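Local atomic coordinates of cytoplasmic Protein STM1381 (Salmonella enterica subsp. enterica serovar Typhimurium, PDB entry 3SOZ), a protein that is of unknown function but belongs by sequence to a putative glutamine amidotransferase family of the class I glutaminase clan. Residues Ala35-Ser40 with Glu233-Phe238. Sequence-based numbering, arbitrary orientation.
Sequences ADYLLS and EHYATF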
loop_
_atom_site.group_PDB
_atom_site.type_symbol
_atom_site.label_atom_id
_atom_site.label_comp_id
_atom_site.label_asym_id
_atom_site.label_seq_id
_atom_site.Cartn_x
_atom_site.Cartn_y
_atom_site.Cartn_z
ATOM N N ALA A 35 -24.939 3.741 5.928
ATOM C CA ALA A 35 -25.356 3.618 7.308
ATOM C C ALA A 35 -26.876 3.755 7.490
ATOM O O ALA A 35 -27.337 4.140 8.554
ATOM C CB ALA A 35 -24.586 4.616 8.158
ATOM N N ASP A 36 -27.652 3.408 6.462
ATOM C CA ASP A 36 -29.106 3.674 6.459
ATOM C C ASP A 36 -29.757 3.342 7.777
ATOM O O ASP A 36 -30.490 4.165 8.325
ATOM C CB ASP A 36 -29.809 2.935 5.322
ATOM C CG ASP A 36 -29.256 3.327 3.964
ATOM O OD1 ASP A 36 -28.030 3.121 3.740
ATOM O OD2 ASP A 36 -30.042 3.867 3.143
ATOM N N TYR A 37 -29.457 2.150 8.292
ATOM C CA TYR A 37 -29.954 1.756 9.596
ATOM C C TYR A 37 -29.558 2.781 10.652
ATOM O O TYR A 37 -30.423 3.380 11.275
ATOM C CB TYR A 37 -29.489 0.352 9.989
ATOM C CG TYR A 37 -30.202 -0.129 11.234
ATOM C CD1 TYR A 37 -31.595 -0.294 11.248
ATOM C CD2 TYR A 37 -29.487 -0.379 12.416
ATOM C CE1 TYR A 37 -32.259 -0.705 12.411
ATOM C CE2 TYR A 37 -30.128 -0.793 13.574
ATOM C CZ TYR A 37 -31.511 -0.953 13.572
ATOM O OH TYR A 37 -32.130 -1.369 14.734
ATOM N N LEU A 38 -28.258 3.002 10.818
ATOM C CA LEU A 38 -27.720 3.986 11.771
ATOM C C LEU A 38 -28.301 5.406 11.663
ATOM O O LEU A 38 -28.463 6.102 12.657
ATOM C CB LEU A 38 -26.199 4.040 11.645
ATOM C CG LEU A 38 -25.515 5.091 12.498
ATOM C CD1 LEU A 38 -25.788 4.805 13.964
ATOM C CD2 LEU A 38 -24.029 5.169 12.222
ATOM N N LEU A 39 -28.597 5.838 10.453
ATOM C CA LEU A 39 -29.239 7.122 10.269
ATOM C C LEU A 39 -30.696 7.116 10.730
ATOM O O LEU A 39 -31.106 7.997 11.494
ATOM C CB LEU A 39 -29.133 7.566 8.822
ATOM C CG LEU A 39 -28.113 8.649 8.502
ATOM C CD1 LEU A 39 -26.796 8.532 9.267
ATOM C CD2 LEU A 39 -27.901 8.586 7.019
ATOM N N SER A 40 -31.468 6.126 10.289
ATOM C CA SER A 40 -32.829 5.963 10.795
ATOM C C SER A 40 -32.833 5.916 12.324
ATOM O O SER A 40 -33.792 6.368 12.941
ATOM C CB SER A 40 -33.508 4.711 10.222
ATOM O OG SER A 40 -33.294 3.566 11.045
ATOM N N GLU A 233 -29.781 -4.604 21.623
ATOM C CA GLU A 233 -30.831 -3.773 22.214
ATOM C C GLU A 233 -30.288 -2.354 22.364
ATOM O O GLU A 233 -30.963 -1.370 22.056
ATOM C CB GLU A 233 -31.310 -4.327 23.558
ATOM C CG GLU A 233 -32.703 -3.763 23.991
ATOM C CD GLU A 233 -32.753 -3.328 25.484
ATOM O OE1 GLU A 233 -33.482 -2.339 25.800
ATOM O OE2 GLU A 233 -32.053 -3.970 26.325
ATOM N N HIS A 234 -29.027 -2.292 22.779
ATOM C CA HIS A 234 -28.346 -1.046 23.104
ATOM C C HIS A 234 -27.783 -0.277 21.902
ATOM O O HIS A 234 -27.170 0.778 22.068
ATOM C CB HIS A 234 -27.264 -1.328 24.148
ATOM C CG HIS A 234 -27.799 -1.918 25.424
ATOM N ND1 HIS A 234 -28.615 -1.214 26.288
ATOM C CD2 HIS A 234 -27.645 -3.151 25.972
ATOM C CE1 HIS A 234 -28.937 -1.989 27.311
ATOM N NE2 HIS A 234 -28.357 -3.167 27.145
ATOM N N TYR A 235 -28.035 -0.782 20.695
ATOM C CA TYR A 235 -27.430 -0.231 19.491
ATOM C C TYR A 235 -27.760 1.247 19.291
ATOM O O TYR A 235 -26.853 2.073 19.323
ATOM C CB TYR A 235 -27.777 -1.093 18.249
ATOM C CG TYR A 235 -27.140 -0.623 16.933
ATOM C CD1 TYR A 235 -25.787 -0.835 16.668
ATOM C CD2 TYR A 235 -27.905 0.032 15.959
ATOM C CE1 TYR A 235 -25.207 -0.402 15.474
ATOM C CE2 TYR A 235 -27.331 0.482 14.763
ATOM C CZ TYR A 235 -25.990 0.258 14.522
ATOM O OH TYR A 235 -25.435 0.695 13.342
ATOM N N ALA A 236 -29.042 1.577 19.118
ATOM C CA ALA A 236 -29.476 2.970 18.858
ATOM C C ALA A 236 -29.041 3.973 19.959
ATOM O O ALA A 236 -28.341 4.955 19.704
ATOM C CB ALA A 236 -30.977 3.025 18.634
ATOM N N THR A 237 -29.426 3.681 21.189
ATOM C CA THR A 237 -29.038 4.486 22.324
ATOM C C THR A 237 -27.519 4.650 22.383
ATOM O O THR A 237 -27.004 5.700 22.791
ATOM C CB THR A 237 -29.563 3.840 23.638
ATOM O OG1 THR A 237 -30.996 3.807 23.595
ATOM C CG2 THR A 237 -29.104 4.624 24.868
ATOM N N PHE A 238 -26.790 3.618 21.993
ATOM C CA PHE A 238 -25.366 3.721 22.125
ATOM C C PHE A 238 -24.822 4.864 21.270
ATOM O O PHE A 238 -23.914 5.570 21.698
ATOM C CB PHE A 238 -24.676 2.421 21.760
ATOM C CG PHE A 238 -23.235 2.590 21.447
ATOM C CD1 PHE A 238 -22.299 2.665 22.469
ATOM C CD2 PHE A 238 -22.808 2.688 20.123
ATOM C CE1 PHE A 238 -20.951 2.822 22.190
ATOM C CE2 PHE A 238 -21.453 2.857 19.830
ATOM C CZ PHE A 238 -20.520 2.916 20.863
#
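Tyr37 and Tyr235 reach for each other with the same first torsion: each holds CG anti to its own backbone N (chi1 -170° and -178°), which, with both side chains set toward the other helix, sends each ring into the gap. The two rings slide past one another in opposite directions, so that each phenol oxygen travels toward the other's helix. Their planes lie within 21° of parallel, but with centroids 5.4 Å apart the rings barely overlap. They meet instead along their CD2-CE2 sides, where CE2 of Tyr235 sits at the edge of the Tyr37 ring, near its plane, 3.3 Å from Tyr37 CE2. Tyr37 CA and Tyr235 CA lie 10.4 Å apart, a gap suited to two long, flat side chains bridging it from both ends.

Leu38 comes in across Tyr235 at about a right angle, its CB 3.8 Å from the phenol oxygen OH. That oxygen is buried beside aliphatic carbon, yet its polarity is met by a hydrogen bond to the carbonyl O of Cys220, which also helps fix where the ring ends. Phe229 and Trp239 pack edge-to-face with the same ring. Tyr37 is the more exposed partner, and tyrosine fits there because its ring can pack while its hydroxyl tolerates water. On the inner side Leu38, purely apolar, also touches Phe8 of strand 5-10. The contact thus joins helices 36-42 and 235-246 through their N-terminal turns, as neighbouring helices packed beside the parallel part of the mixed central sheet in an alpha/beta fold, consistent with the class I glutamine amidotransferase-like family.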